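Local structure of lectin (Cicer arietinum, 4HSD) at residues 4-9 against 173-178; 19-24 against 62-67; 66-71 against 121-126. The protein binds metal ions in the central channel of a four-bladed hemopexin-type beta-propeller and, as a lectin, probably recognises sugars. All blocks are in the same frame, centred on the assembly; numbering follows the deposited sequence.

Interaction 1 of 3, residues 4-9 against 173-178. With NA (sodium ion), chain C.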
loop_
_atom_site.group_PDB
_atom_site.type_symbol
_atom_site.label_atom_id
_atom_site.label_comp_id
_atom_site.label_asym_id
_atom_site.label_seq_id
_atom_site.Cartn_x
_atom_site.Cartn_y
_atom_site.Cartn_z
ATOM N N GLY A 4 -16.036 -3.832 -3.991
ATOM C CA GLY A 4 -14.754 -4.405 -4.340
ATOM C C GLY A 4 -13.670 -3.480 -4.909
ATOM O O GLY A 4 -13.399 -3.448 -6.075
ATOM N N TYR A 5 -12.988 -2.747 -4.068
ATOM C CA TYR A 5 -12.056 -1.777 -4.606
ATOM C C TYR A 5 -10.626 -2.135 -4.239
ATOM O O TYR A 5 -10.352 -3.270 -3.840
ATOM C CB TYR A 5 -12.421 -0.373 -4.142
ATOM C CG TYR A 5 -13.775 0.066 -4.650
ATOM C CD1 TYR A 5 -14.944 -0.382 -4.045
ATOM C CD2 TYR A 5 -13.888 0.903 -5.766
ATOM C CE1 TYR A 5 -16.180 -0.005 -4.528
ATOM C CE2 TYR A 5 -15.131 1.290 -6.256
ATOM C CZ TYR A 5 -16.267 0.831 -5.628
ATOM O OH TYR A 5 -17.496 1.196 -6.090
ATOM N N ILE A 6 -9.737 -1.179 -4.338
ATOM C CA ILE A 6 -8.336 -1.376 -4.002
ATOM C C ILE A 6 -8.134 -1.622 -2.524
ATOM O O ILE A 6 -8.635 -0.938 -1.677
ATOM C CB ILE A 6 -7.530 -0.250 -4.506
ATOM C CG1 ILE A 6 -7.898 -0.008 -5.941
ATOM C CG2 ILE A 6 -6.173 -0.607 -4.527
ATOM C CD1 ILE A 6 -7.941 1.345 -6.783
ATOM N N ASN A 7 -7.388 -2.642 -2.223
ATOM C CA ASN A 7 -7.207 -3.026 -0.835
ATOM C C ASN A 7 -5.762 -2.860 -0.345
ATOM O O ASN A 7 -5.539 -2.598 0.856
ATOM C CB ASN A 7 -7.606 -4.487 -0.694
ATOM C CG ASN A 7 -8.141 -4.809 0.665
ATOM O OD1 ASN A 7 -8.251 -3.939 1.540
ATOM N ND2 ASN A 7 -8.486 -6.084 0.862
ATOM N N ALA A 8 -4.826 -2.955 -1.274
ATOM C CA ALA A 8 -3.425 -2.914 -0.900
ATOM C C ALA A 8 -2.625 -2.656 -2.142
ATOM O O ALA A 8 -2.972 -3.141 -3.237
ATOM C CB ALA A 8 -3.004 -4.218 -0.285
ATOM N N ALA A 9 -1.571 -1.864 -1.969
ATOM C CA ALA A 9 -0.660 -1.553 -3.043
ATOM C C ALA A 9 0.713 -1.315 -2.443
ATOM O O ALA A 9 0.834 -1.018 -1.248
ATOM C CB ALA A 9 -1.138 -0.314 -3.823
ATOM N N MET A 173 -8.219 4.849 5.361
ATOM C CA MET A 173 -7.738 4.582 4.011
ATOM C C MET A 173 -7.644 3.080 3.793
ATOM O O MET A 173 -7.016 2.375 4.574
ATOM C CB MET A 173 -6.395 5.247 3.760
ATOM C CG MET A 173 -6.486 6.741 3.658
ATOM S SD MET A 173 -5.082 7.513 4.435
ATOM C CE MET A 173 -5.876 8.978 5.056
ATOM N N ASP A 174 -8.300 2.640 2.741
ATOM C CA ASP A 174 -8.376 1.297 2.273
ATOM C C ASP A 174 -7.090 0.779 1.648
ATOM O O ASP A 174 -6.769 -0.372 1.756
ATOM C CB ASP A 174 -9.525 1.226 1.259
ATOM C CG ASP A 174 -10.908 1.084 1.892
ATOM O OD1 ASP A 174 -11.848 0.983 1.126
ATOM O OD2 ASP A 174 -11.056 1.048 3.128
ATOM N N SER A 175 -6.381 1.658 0.959
ATOM C CA SER A 175 -5.172 1.301 0.215
ATOM C C SER A 175 -4.265 2.506 -0.009
ATOM O O SER A 175 -4.739 3.624 -0.030
ATOM C CB SER A 175 -5.541 0.665 -1.128
ATOM O OG SER A 175 -4.448 0.690 -2.053
ATOM N N ALA A 176 -2.963 2.270 -0.180
ATOM C CA ALA A 176 -2.031 3.352 -0.500
ATOM C C ALA A 176 -0.771 2.888 -1.190
ATOM O O ALA A 176 -0.392 1.736 -1.071
ATOM C CB ALA A 176 -1.647 4.134 0.755
ATOM N N PHE A 177 -0.151 3.795 -1.944
ATOM C CA PHE A 177 1.192 3.576 -2.470
ATOM C C PHE A 177 1.890 4.908 -2.796
ATOM O O PHE A 177 1.229 5.920 -3.046
ATOM C CB PHE A 177 1.228 2.524 -3.604
ATOM C CG PHE A 177 0.820 3.012 -4.967
ATOM C CD1 PHE A 177 -0.528 3.135 -5.301
ATOM C CD2 PHE A 177 1.780 3.258 -5.955
ATOM C CE1 PHE A 177 -0.917 3.533 -6.589
ATOM C CE2 PHE A 177 1.394 3.652 -7.254
ATOM C CZ PHE A 177 0.048 3.780 -7.567
ATOM N N ALA A 178 3.218 4.903 -2.715
ATOM C CA ALA A 178 4.024 6.067 -3.024
ATOM C C ALA A 178 4.317 6.147 -4.509
ATOM O O ALA A 178 4.523 5.119 -5.155
ATOM C CB ALA A 178 5.336 6.030 -2.231
HETATM NA NA NA C . -6.872 -2.419 3.195
HETATM O O HOH W 1 -10.220 1.135 -1.934
HETATM O O HOH W 2 -1.190 -0.472 0.552
#
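Strand 6-9 and strand 175-178 run in roughly the same direction, inclined by 33° and 5.1 Å apart where their axes come closest, with Ala8 lying beside Ser175 and Ala9 beside Phe177. They are innermost strands of the first and last blades of a four-bladed hemopexin-type beta-propeller, so the contact closes the ring of blades around the central channel. The strands splay instead of pairing, and a sodium ion and waters join them. Classic bulges at Asn7-Ala8 facing Phe21, and at Asp174-Ser175 facing Phe188, accompany this approach to the metal. Asn7 O and Asp174 O stand 2.7 Å from each other, a close approach of two acceptors explained by the sodium they share. The ion lies 2.5 Å from Asp174 O, and Asn7 grips it twice, adding its side-chain OD1 at 2.6 Å to its carbonyl. Asn7 CG is swung anti to the backbone N (chi1 -150°), beside its own carbonyl, which lets the amide oxygen and the main-chain oxygen converge on one ion; Asp65 O and Asp121 O complete the site. Calcium and magnesium have also been observed here. Away from the metal, the Ser175 side chain points in between the strands: its OG meets Ile6 CG2 at 3.3 Å, and its CB rests against the Asn7 carbonyl carbon. Ala9 CB packs on Phe177 CB at 3.7 Å, while the ring of Phe177 turns off to meet Tyr31 edge-to-face and Tyr186. Between the two strands, one water accepts from Ala9 N at 2.9 Å and probably donates to Ala176 O at the same distance.

Interaction 2 of 3, residues 19-24 against 62-67. With NA (sodium ion), chain C.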
loop_
_atom_site.group_PDB
_atom_site.type_symbol
_atom_site.label_atom_id
_atom_site.label_comp_id
_atom_site.label_asym_id
_atom_site.label_seq_id
_atom_site.Cartn_x
_atom_site.Cartn_y
_atom_site.Cartn_z
ATOM N N TYR A 19 1.717 -2.490 -8.127
ATOM C CA TYR A 19 0.913 -3.669 -7.977
ATOM C C TYR A 19 -0.268 -3.286 -7.153
ATOM O O TYR A 19 -0.128 -2.611 -6.144
ATOM C CB TYR A 19 1.712 -4.794 -7.308
ATOM C CG TYR A 19 2.789 -5.361 -8.219
ATOM C CD1 TYR A 19 2.499 -6.363 -9.124
ATOM C CD2 TYR A 19 4.086 -4.866 -8.188
ATOM C CE1 TYR A 19 3.470 -6.861 -9.978
ATOM C CE2 TYR A 19 5.052 -5.350 -9.029
ATOM C CZ TYR A 19 4.740 -6.342 -9.936
ATOM O OH TYR A 19 5.715 -6.809 -10.816
ATOM N N LEU A 20 -1.423 -3.759 -7.585
ATOM C CA LEU A 20 -2.714 -3.460 -6.944
ATOM C C LEU A 20 -3.425 -4.724 -6.498
ATOM O O LEU A 20 -3.590 -5.636 -7.250
ATOM C CB LEU A 20 -3.606 -2.631 -7.869
ATOM C CG LEU A 20 -3.015 -1.301 -8.243
ATOM C CD1 LEU A 20 -3.953 -0.514 -9.079
ATOM C CD2 LEU A 20 -2.693 -0.537 -6.998
ATOM N N PHE A 21 -3.819 -4.760 -5.247
ATOM C CA PHE A 21 -4.471 -5.950 -4.752
ATOM C C PHE A 21 -5.945 -5.683 -4.473
ATOM O O PHE A 21 -6.322 -4.742 -3.749
ATOM C CB PHE A 21 -3.698 -6.473 -3.541
ATOM C CG PHE A 21 -2.258 -6.834 -3.866
ATOM C CD1 PHE A 21 -1.906 -8.150 -4.178
ATOM C CD2 PHE A 21 -1.268 -5.865 -3.886
ATOM C CE1 PHE A 21 -0.603 -8.499 -4.491
ATOM C CE2 PHE A 21 0.057 -6.202 -4.189
ATOM C CZ PHE A 21 0.394 -7.543 -4.474
ATOM N N ILE A 22 -6.774 -6.489 -5.096
ATOM C CA ILE A 22 -8.201 -6.373 -5.041
ATOM C C ILE A 22 -8.788 -7.718 -4.660
ATOM O O ILE A 22 -8.345 -8.690 -5.155
ATOM C CB ILE A 22 -8.712 -5.810 -6.393
ATOM C CG1 ILE A 22 -7.927 -4.577 -6.783
ATOM C CG2 ILE A 22 -10.135 -5.515 -6.359
ATOM C CD1 ILE A 22 -8.268 -4.398 -8.298
ATOM N N ASN A 23 -9.713 -7.764 -3.737
ATOM C CA ASN A 23 -10.232 -9.037 -3.241
ATOM C C ASN A 23 -9.065 -9.979 -2.881
ATOM O O ASN A 23 -8.272 -9.661 -2.081
ATOM C CB ASN A 23 -11.296 -9.677 -4.133
ATOM C CG ASN A 23 -12.587 -8.965 -4.135
ATOM O OD1 ASN A 23 -13.272 -8.997 -5.081
ATOM N ND2 ASN A 23 -12.922 -8.366 -3.067
ATOM N N ASP A 24 -9.025 -11.139 -3.524
ATOM C CA ASP A 24 -7.981 -12.162 -3.454
ATOM C C ASP A 24 -7.222 -12.153 -4.791
ATOM O O ASP A 24 -6.590 -13.149 -5.168
ATOM C CB ASP A 24 -8.622 -13.546 -3.261
ATOM C CG ASP A 24 -9.492 -13.978 -4.487
ATOM O OD1 ASP A 24 -9.818 -15.158 -4.609
ATOM O OD2 ASP A 24 -9.869 -13.109 -5.304
ATOM N N TYR A 62 -6.820 -15.650 0.507
ATOM C CA TYR A 62 -7.601 -14.479 0.865
ATOM C C TYR A 62 -7.186 -13.164 0.250
ATOM O O TYR A 62 -7.893 -12.165 0.360
ATOM C CB TYR A 62 -7.647 -14.349 2.404
ATOM C CG TYR A 62 -8.516 -15.418 3.005
ATOM C CD1 TYR A 62 -9.881 -15.446 2.745
ATOM C CD2 TYR A 62 -7.978 -16.436 3.785
ATOM C CE1 TYR A 62 -10.673 -16.453 3.250
ATOM C CE2 TYR A 62 -8.772 -17.438 4.282
ATOM C CZ TYR A 62 -10.114 -17.444 4.016
ATOM O OH TYR A 62 -10.933 -18.421 4.504
ATOM N N GLY A 63 -6.042 -13.130 -0.397
ATOM C CA GLY A 63 -5.596 -11.867 -0.955
ATOM C C GLY A 63 -4.768 -11.128 0.068
ATOM O O GLY A 63 -4.414 -11.669 1.115
ATOM N N ILE A 64 -4.435 -9.887 -0.250
ATOM C CA ILE A 64 -3.563 -9.100 0.599
ATOM C C ILE A 64 -4.226 -7.740 0.941
ATOM O O ILE A 64 -4.588 -6.953 0.046
ATOM C CB ILE A 64 -2.210 -8.934 -0.086
ATOM C CG1 ILE A 64 -1.476 -10.287 -0.113
ATOM C CG2 ILE A 64 -1.377 -7.941 0.651
ATOM C CD1 ILE A 64 -1.875 -11.204 -1.240
ATOM N N ASP A 65 -4.423 -7.481 2.229
ATOM C CA ASP A 65 -5.142 -6.266 2.608
ATOM C C ASP A 65 -4.273 -5.003 2.871
ATOM O O ASP A 65 -4.816 -3.925 3.109
ATOM C CB ASP A 65 -6.117 -6.539 3.759
ATOM C CG ASP A 65 -5.423 -6.937 5.035
ATOM O OD1 ASP A 65 -4.297 -6.446 5.281
ATOM O OD2 ASP A 65 -6.029 -7.699 5.837
ATOM N N CYS A 66 -2.950 -5.144 2.860
ATOM C CA CYS A 66 -2.037 -4.026 3.073
ATOM C C CYS A 66 -0.639 -4.450 2.595
ATOM O O CYS A 66 -0.210 -5.607 2.820
ATOM C CB CYS A 66 -1.985 -3.658 4.563
ATOM S SG CYS A 66 -0.996 -2.176 4.984
ATOM N N SER A 67 0.060 -3.527 1.932
ATOM C CA SER A 67 1.448 -3.762 1.510
ATOM C C SER A 67 2.257 -2.474 1.343
ATOM O O SER A 67 1.685 -1.388 1.241
ATOM C CB SER A 67 1.521 -4.627 0.236
ATOM O OG SER A 67 0.700 -4.142 -0.811
HETATM NA NA NA C . -6.872 -2.419 3.195
HETATM O O HOH W 3 -5.253 -9.355 -3.249
HETATM O O HOH W 4 -7.478 -8.108 -0.197
#
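The end of strand 19-22 and the turn after it come up against the chain leaving helix 58-62 at a single close point, Asp24 CA to Gly63 CA at 3.5 Å, and then the two segments part, with Phe21 CA 6.3 Å from Ile64 CA. Gly63 leaves the helix with positive phi (90°), and with no side chain in the way the Asn23-Asp24 turn lies directly on its backbone. Asp24 CB touches Tyr62 C at 3.8 Å, while its carboxylate turns elsewhere, to a salt bridge with Arg48. Where the backbones separate, two waters fill the role of direct bonds. Both donate to Asn23 O; one of them accepts from Ile64 N at 3.2 Å, and the other reaches Ile64 O through a weak bond. The first also lies in the plane of the Phe21 ring, at its edge. Phe21 wedges in next to them, its CG anti to the carbonyl carbon (chi1 -60°), which carries the ring between Ile64 and Ser67: CB rests on Ile64 O at 3.7 Å, CD1 meets Ile64 CB at 4.2 Å, and CE2 approaches Ser67 OG at 4.0 Å. One residue past Ile64, Asp65 O reaches the channel sodium. This is the junction of the propeller's first two blades, entered from helix 58-62; strand 6-11 runs beside it, with Ala8 against both Phe21 and Ser67, and Ile77 of strand 74-79 backs Ile64.

Interaction 3 of 3, residues 66-71 against 121-126. With NA (sodium ion), chain C.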
loop_
_atom_site.group_PDB
_atom_site.type_symbol
_atom_site.label_atom_id
_atom_site.label_comp_id
_atom_site.label_asym_id
_atom_site.label_seq_id
_atom_site.Cartn_x
_atom_site.Cartn_y
_atom_site.Cartn_z
ATOM N N CYS A 66 -2.950 -5.144 2.860
ATOM C CA CYS A 66 -2.037 -4.026 3.073
ATOM C C CYS A 66 -0.639 -4.450 2.595
ATOM O O CYS A 66 -0.210 -5.607 2.820
ATOM C CB CYS A 66 -1.985 -3.658 4.563
ATOM S SG CYS A 66 -0.996 -2.176 4.984
ATOM N N SER A 67 0.060 -3.527 1.932
ATOM C CA SER A 67 1.448 -3.762 1.510
ATOM C C SER A 67 2.257 -2.474 1.343
ATOM O O SER A 67 1.685 -1.388 1.241
ATOM C CB SER A 67 1.521 -4.627 0.236
ATOM O OG SER A 67 0.700 -4.142 -0.811
ATOM N N PHE A 68 3.581 -2.590 1.347
ATOM C CA PHE A 68 4.440 -1.437 1.081
ATOM C C PHE A 68 5.818 -1.809 0.518
ATOM O O PHE A 68 6.341 -2.904 0.761
ATOM C CB PHE A 68 4.545 -0.477 2.300
ATOM C CG PHE A 68 5.103 -1.105 3.556
ATOM C CD1 PHE A 68 6.470 -1.032 3.850
ATOM C CD2 PHE A 68 4.259 -1.713 4.472
ATOM C CE1 PHE A 68 6.979 -1.546 5.016
ATOM C CE2 PHE A 68 4.771 -2.239 5.651
ATOM C CZ PHE A 68 6.138 -2.152 5.923
ATOM N N ASP A 69 6.363 -0.897 -0.283
ATOM C CA ASP A 69 7.690 -1.068 -0.864
ATOM C C ASP A 69 8.695 -0.838 0.250
ATOM O O ASP A 69 8.462 0.001 1.124
ATOM C CB ASP A 69 7.896 -0.032 -1.987
ATOM C CG ASP A 69 9.224 -0.205 -2.730
ATOM O OD1 ASP A 69 9.459 -1.302 -3.318
ATOM O OD2 ASP A 69 10.023 0.764 -2.755
ATOM N N THR A 70 9.775 -1.604 0.247
ATOM C CA THR A 70 10.836 -1.401 1.214
ATOM C C THR A 70 11.952 -0.859 0.354
ATOM O O THR A 70 11.934 0.332 0.042
ATOM C CB THR A 70 11.263 -2.711 1.945
ATOM O OG1 THR A 70 11.567 -3.748 0.999
ATOM C CG2 THR A 70 10.178 -3.167 2.899
ATOM N N GLU A 71 12.881 -1.732 -0.053
ATOM C CA GLU A 71 13.948 -1.447 -1.030
ATOM C C GLU A 71 14.167 -2.621 -1.912
ATOM O O GLU A 71 13.712 -3.691 -1.573
ATOM C CB GLU A 71 15.267 -1.034 -0.375
ATOM C CG GLU A 71 15.337 0.454 -0.009
ATOM C CD GLU A 71 16.017 1.323 -1.051
ATOM O OE1 GLU A 71 15.549 2.427 -1.337
ATOM O OE2 GLU A 71 17.066 0.932 -1.590
ATOM N N ASP A 121 -4.647 -1.121 7.663
ATOM C CA ASP A 121 -5.447 -0.771 6.516
ATOM C C ASP A 121 -4.670 -0.556 5.251
ATOM O O ASP A 121 -4.881 -1.225 4.294
ATOM C CB ASP A 121 -6.275 0.485 6.822
ATOM C CG ASP A 121 -7.440 0.252 7.807
ATOM O OD1 ASP A 121 -7.954 1.246 8.306
ATOM O OD2 ASP A 121 -7.841 -0.875 8.069
ATOM N N ALA A 122 -3.745 0.375 5.271
ATOM C CA ALA A 122 -2.878 0.641 4.116
ATOM C C ALA A 122 -1.539 1.223 4.568
ATOM O O ALA A 122 -1.360 1.568 5.744
ATOM C CB ALA A 122 -3.572 1.582 3.120
ATOM N N ALA A 123 -0.609 1.337 3.623
ATOM C CA ALA A 123 0.740 1.800 3.896
ATOM C C ALA A 123 1.491 2.214 2.632
ATOM O O ALA A 123 1.279 1.630 1.568
ATOM C CB ALA A 123 1.516 0.702 4.600
ATOM N N PHE A 124 2.383 3.207 2.753
ATOM C CA PHE A 124 3.259 3.655 1.654
ATOM C C PHE A 124 4.726 3.986 2.086
ATOM O O PHE A 124 4.982 4.415 3.209
ATOM C CB PHE A 124 2.638 4.864 0.930
ATOM C CG PHE A 124 2.728 6.159 1.695
ATOM C CD1 PHE A 124 1.770 6.494 2.656
ATOM C CD2 PHE A 124 3.765 7.055 1.452
ATOM C CE1 PHE A 124 1.862 7.714 3.359
ATOM C CE2 PHE A 124 3.861 8.255 2.141
ATOM C CZ PHE A 124 2.921 8.595 3.087
ATOM N N ARG A 125 5.676 3.767 1.182
ATOM C CA ARG A 125 7.102 4.029 1.433
ATOM C C ARG A 125 7.455 5.509 1.451
ATOM O O ARG A 125 7.195 6.210 0.464
ATOM C CB ARG A 125 7.952 3.386 0.332
ATOM C CG ARG A 125 9.451 3.596 0.514
ATOM C CD ARG A 125 9.919 2.793 1.713
ATOM N NE ARG A 125 11.322 2.418 1.589
ATOM C CZ ARG A 125 12.341 3.151 2.030
ATOM N NH1 ARG A 125 12.134 4.310 2.631
ATOM N NH2 ARG A 125 13.561 2.718 1.865
ATOM N N SER A 126 8.069 5.964 2.546
ATOM C CA SER A 126 8.505 7.361 2.667
ATOM C C SER A 126 9.772 7.570 1.889
ATOM O O SER A 126 10.501 6.633 1.653
ATOM C CB SER A 126 8.756 7.766 4.130
ATOM O OG SER A 126 9.062 9.157 4.217
HETATM NA NA NA C . -6.872 -2.419 3.195
#
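Cys66 to Asp69 and Ala122 to Arg125 are the inner strands of consecutive blades of the hemopexin propeller, lying parallel within 2° and 5.4 Å apart at their axes. Each is the edge strand of its own four-stranded sheet, and across the gap the packing is done by side chains. Ser67 O and Ala123 O lie 3.1 Å apart, two acceptors with no bond between them. The tight part begins apolar and buried. Cys66 SG, anti to its own main-chain nitrogen, reaches across onto the neighbouring backbone, 3.5 Å from Ala122 C and 3.8 Å from Ala123 CB. Phe68 reaches the same methyl from a second direction, CD2 to Ala123 CB at 3.7 Å; the rest of that ring leads away toward Phe76, Val132 and Leu134. At the start of strand 122-125, where Asp121 and Ala122 form a classic bulge facing Phe135, Asp121 O turns to the sodium in the channel, while its carboxylate accepts from Gly137 N.

The far end is polar but still close at the buried Arg125, which bends at chi2 and lays its chain along the turn after strand 66-69, with CD 3.2 Å from Asp69 O. The guanidinium is held at NH1 by Gly129 O in its own blade. The loose, solvent side is Glu71, partly exposed and tied by a long salt bridge, Glu71 OE1 to Arg125 NH2 at 3.8 Å; the oxygen lies well out of the guanidinium plane, so the attraction is of charges without a directed N-H. By contrast, Arg125 NE donates a hydrogen bond to Thr70 O at 2.7 Å with an N-H...O angle of 165°; it comes from 32° off the carbonyl plane, yet the oxygen sits close to the plane of the guanidinium.

In the fold
All three contacts join different blades of the propeller, and each contributes to the same sodium site: interaction 1 through Asn7 and Asp174, interaction 2 through Asp65, interaction 3 through Asp121. Interactions 1 and 3 are buried near the channel axis and match inner strand to inner strand; interaction 2 lies further out, is only partly buried and meets the first blade at its second strand. The chemistry follows: metal and water in 4-9 against 173-178, water and an aromatic wedge in 19-24 against 62-67, apolar contacts ending in an arginine grip in 66-71 against 121-126. Interactions 2 and 3 share Cys66 and Ser67, and Ser67 OG probably hydrogen-bonds Ala9 O of interaction 1.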